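Local coordinates for protein p1 (Rice yellow mottle virus, PDB 6TY2) that suppresses RNA silencing for the virus, probably binds RNA, and carries two unrelated zinc fingers, the C-terminal one lying in this piece, at residues Asn19-Ala22 / Leu23-Arg27; Asp37-Ile41 / Pro42-Gly46. One frame throughout, in Å; residues are numbered along the deposited sequence.

Contact 1: residues Asn19-Ala22 / Leu23-Arg27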
# COMPACT_ATOMS: atom_id res chain seq x y z
N ASN A 19 -14.10 5.90 -3.30
CA ASN A 19 -14.98 6.31 -2.20
C ASN A 19 -16.44 6.30 -2.61
O ASN A 19 -17.30 5.84 -1.86
CB ASN A 19 -14.60 7.71 -1.69
CG ASN A 19 -13.52 7.66 -0.61
OD1 ASN A 19 -13.32 6.62 0.03
ND2 ASN A 19 -12.84 8.78 -0.39
N ALA A 20 -16.72 6.80 -3.82
CA ALA A 20 -18.09 6.90 -4.33
C ALA A 20 -18.66 5.53 -4.64
O ALA A 20 -19.83 5.28 -4.40
CB ALA A 20 -18.14 7.79 -5.57
N ARG A 21 -17.83 4.65 -5.18
CA ARG A 21 -18.26 3.28 -5.42
C ARG A 21 -18.66 2.66 -4.10
O ARG A 21 -19.74 2.08 -3.97
CB ARG A 21 -17.16 2.46 -6.09
CG ARG A 21 -17.60 1.04 -6.48
CD ARG A 21 -16.43 0.22 -7.04
NE ARG A 21 -15.62 0.99 -7.98
CZ ARG A 21 -15.84 1.03 -9.29
NH1 ARG A 21 -16.84 0.33 -9.82
NH2 ARG A 21 -15.07 1.78 -10.06
N ALA A 22 -17.78 2.81 -3.11
CA ALA A 22 -18.02 2.28 -1.77
C ALA A 22 -19.33 2.80 -1.16
O ALA A 22 -20.11 2.02 -0.63
CB ALA A 22 -16.83 2.62 -0.84
N LEU A 23 -19.54 4.11 -1.21
CA LEU A 23 -20.78 4.67 -0.69
C LEU A 23 -21.97 4.05 -1.40
O LEU A 23 -22.94 3.65 -0.76
CB LEU A 23 -20.81 6.19 -0.85
CG LEU A 23 -19.90 7.00 0.06
CD1 LEU A 23 -20.10 8.48 -0.23
CD2 LEU A 23 -20.15 6.70 1.53
N SER A 24 -21.87 3.95 -2.72
CA SER A 24 -22.95 3.40 -3.54
C SER A 24 -23.34 1.99 -3.13
O SER A 24 -24.52 1.61 -3.23
CB SER A 24 -22.53 3.39 -5.00
OG SER A 24 -22.84 4.63 -5.57
N GLU A 25 -22.36 1.23 -2.67
CA GLU A 25 -22.60 -0.14 -2.22
C GLU A 25 -22.82 -0.19 -0.71
O GLU A 25 -22.80 -1.26 -0.13
CB GLU A 25 -21.42 -1.05 -2.61
CG GLU A 25 -21.20 -1.17 -4.11
CD GLU A 25 -19.81 -1.70 -4.48
OE1 GLU A 25 -18.82 -0.95 -4.32
OE2 GLU A 25 -19.71 -2.86 -4.93
N GLY A 26 -23.04 0.97 -0.09
CA GLY A 26 -23.37 0.99 1.33
C GLY A 26 -22.20 0.80 2.28
O GLY A 26 -22.40 0.41 3.43
N ARG A 27 -20.99 1.08 1.82
CA ARG A 27 -19.84 1.04 2.71
C ARG A 27 -19.26 2.44 2.89
O ARG A 27 -19.34 3.27 1.99
CB ARG A 27 -18.79 0.06 2.18
CG ARG A 27 -19.33 -1.35 2.07
CD ARG A 27 -18.28 -2.35 1.65
NE ARG A 27 -17.78 -2.11 0.30
CZ ARG A 27 -18.35 -2.59 -0.80
NH1 ARG A 27 -19.45 -3.33 -0.72
NH2 ARG A 27 -17.82 -2.31 -1.98
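Arg27 N reaches back to Ala22 O in a 2.8 Å hydrogen bond, the outer link of a Schellman motif that ends helix 3-24. Its inner link, Gly26 N to Leu23 O, spans 2.8 Å, and Gly26 is the C-prime residue, with a phi of 78°. The donor Arg27 N stands above the carbonyl plane of Ala22, not on a lone pair, as the chain swings round the helix end. Upstream, the regular helical bonds persist: Leu23 N to Asn19 O, Ser24 N to Ala20 O, and Glu25 N to Arg21 O, although Glu25 itself has already left helical backbone angles. Ser24 OG adds a weak bond to Ala20 O at 3.3 Å, giving that carbonyl a second donor.

Among the charged side chains, Arg21 and Glu25 lie side by side, but the touch is between the aliphatic CG of Arg21 and Glu25 OE1, 3.2 Å apart. With CG anti to the backbone N (chi1 -175°), the Arg21 chain passes Glu25 OE1, and its bend at chi3 leaves NE 5.2 Å from that oxygen. The carboxylate instead forms a salt bridge with Arg27, NH2 to OE1 at 2.9 Å, tying together the residues before and after Gly26.

Apolar contact is slight, the CB atoms of Ala22 and Arg27 lying 4.4 Å apart; Leu23 CG rests 3.4 Å from the carbonyl Asn19 O. The turn forms the exposed far end of helix 3-24. From there the chain doubles back, so that Asn19 and Leu23 touch Ala29, and Asn19 OD1 accepts a hydrogen bond from Leu31 N in the returning loop.

Contact 2: residues Asp37-Ile41 / Pro42-Gly46; sequences DACDI and PEHSG. With ZN (zinc ion), chain C.
The imidazole of His44 carries Ile41 CB over one face, a CH-pi contact 4.1 Å from the ring centroid and 18° off its normal. Ile41 CD1 reaches CE1 of the ring at 3.6 Å, the two side chains running alongside and pointing the same way. Cys39 SG approaches obliquely, 3.6 Å from His44 ND1.

Zinc joins Cys39 SG, at 2.3 Å, to His44 ND1, at 2.2 Å; His8 and Cys48 complete the site. Cys39 SG lies anti to its backbone nitrogen (chi1 168°), where it also accepts a nearly straight hydrogen bond from Ile41 N at 3.5 Å. The backbone turns at Pro42-His44, a short 3-10 segment begun by His44 N to Ile41 O at 2.8 Å. Glu43 folds back at chi2 to set OE1 against Ile41 CG2, and Pro42 packs on Ser30 of the second subunit.

The N-H bond to Cys39 SG probably tempers the thiolate's negative charge. Glu7, hydrogen-bonded to His44 NE2, leaves both ring nitrogens engaged and the ring's rotation fixed, and its carboxylate may polarise His44 toward the metal.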
# COMPACT_ATOMS: atom_id res chain seq x y z
N ASP A 37 1.82 17.08 2.55
CA ASP A 37 1.98 16.95 3.99
C ASP A 37 1.42 15.65 4.58
O ASP A 37 1.53 15.42 5.79
CB ASP A 37 1.35 18.17 4.67
CG ASP A 37 1.96 19.47 4.17
OD1 ASP A 37 3.22 19.62 4.19
OD2 ASP A 37 1.18 20.34 3.74
N ALA A 38 0.85 14.80 3.73
CA ALA A 38 0.51 13.43 4.12
C ALA A 38 0.27 12.64 2.85
O ALA A 38 -0.77 12.78 2.21
CB ALA A 38 -0.72 13.40 5.04
N CYS A 39 1.24 11.81 2.50
CA CYS A 39 1.28 11.13 1.21
C CYS A 39 1.70 9.66 1.34
O CYS A 39 2.58 9.35 2.14
CB CYS A 39 2.25 11.90 0.31
SG CYS A 39 2.73 11.13 -1.19
N ASP A 40 1.09 8.76 0.59
CA ASP A 40 1.42 7.35 0.77
C ASP A 40 2.12 6.76 -0.45
O ASP A 40 2.12 5.55 -0.65
CB ASP A 40 0.18 6.53 1.14
CG ASP A 40 -0.92 6.59 0.08
OD1 ASP A 40 -0.74 7.26 -0.94
OD2 ASP A 40 -1.99 5.95 0.28
N ILE A 41 2.72 7.61 -1.27
CA ILE A 41 3.50 7.16 -2.42
C ILE A 41 4.98 7.08 -2.02
O ILE A 41 5.62 8.10 -1.84
CB ILE A 41 3.34 8.10 -3.61
CG1 ILE A 41 1.85 8.35 -3.89
CG2 ILE A 41 4.04 7.54 -4.84
CD1 ILE A 41 1.61 9.36 -5.00
N PRO A 42 5.51 5.86 -1.85
CA PRO A 42 6.87 5.70 -1.32
C PRO A 42 7.91 6.46 -2.11
O PRO A 42 8.85 6.99 -1.52
CB PRO A 42 7.10 4.19 -1.43
CG PRO A 42 5.73 3.60 -1.40
CD PRO A 42 4.88 4.57 -2.16
N GLU A 43 7.73 6.53 -3.42
CA GLU A 43 8.67 7.20 -4.31
C GLU A 43 8.78 8.68 -3.96
O GLU A 43 9.82 9.30 -4.18
CB GLU A 43 8.24 7.02 -5.77
CG GLU A 43 8.29 5.58 -6.30
CD GLU A 43 7.14 4.70 -5.80
OE1 GLU A 43 6.15 5.23 -5.26
OE2 GLU A 43 7.23 3.47 -5.95
N HIS A 44 7.72 9.24 -3.39
CA HIS A 44 7.71 10.64 -2.99
C HIS A 44 8.41 10.91 -1.65
O HIS A 44 8.59 12.06 -1.28
CB HIS A 44 6.27 11.15 -2.88
CG HIS A 44 5.59 11.35 -4.19
ND1 HIS A 44 4.35 11.93 -4.29
CD2 HIS A 44 5.98 11.06 -5.45
CE1 HIS A 44 3.99 11.99 -5.56
NE2 HIS A 44 4.96 11.47 -6.29
N SER A 45 8.78 9.86 -0.93
CA SER A 45 9.24 9.99 0.44
C SER A 45 10.39 10.98 0.54
O SER A 45 11.33 10.92 -0.25
CB SER A 45 9.67 8.64 1.00
OG SER A 45 9.65 8.65 2.41
N GLY A 46 10.29 11.89 1.50
CA GLY A 46 11.26 12.96 1.65
C GLY A 46 10.71 14.28 1.15
O GLY A 46 10.59 15.26 1.90
ZN ZN C . 3.55 12.87 -2.46

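In the fold
The two contacts are in series along the chain and lie on opposite sides of its centre, their centres about 26 Å apart and their nearest atoms about 11 Å apart. Helix 3-24 relates them: contact 1 closes its C-terminal end, its own centre about 17 Å from that of the chain, whereas His8, nearer the helix start, joins Cys39 and His44 of contact 2 at the zinc. The helix also supplies Arg11, which forms a salt bridge with Asp40. After the turn at 23-27 the chain therefore runs back along the helix before 37-46 meets the metal, so the zinc, with Cys48, pins the returning loop to the helix in this C-terminal finger.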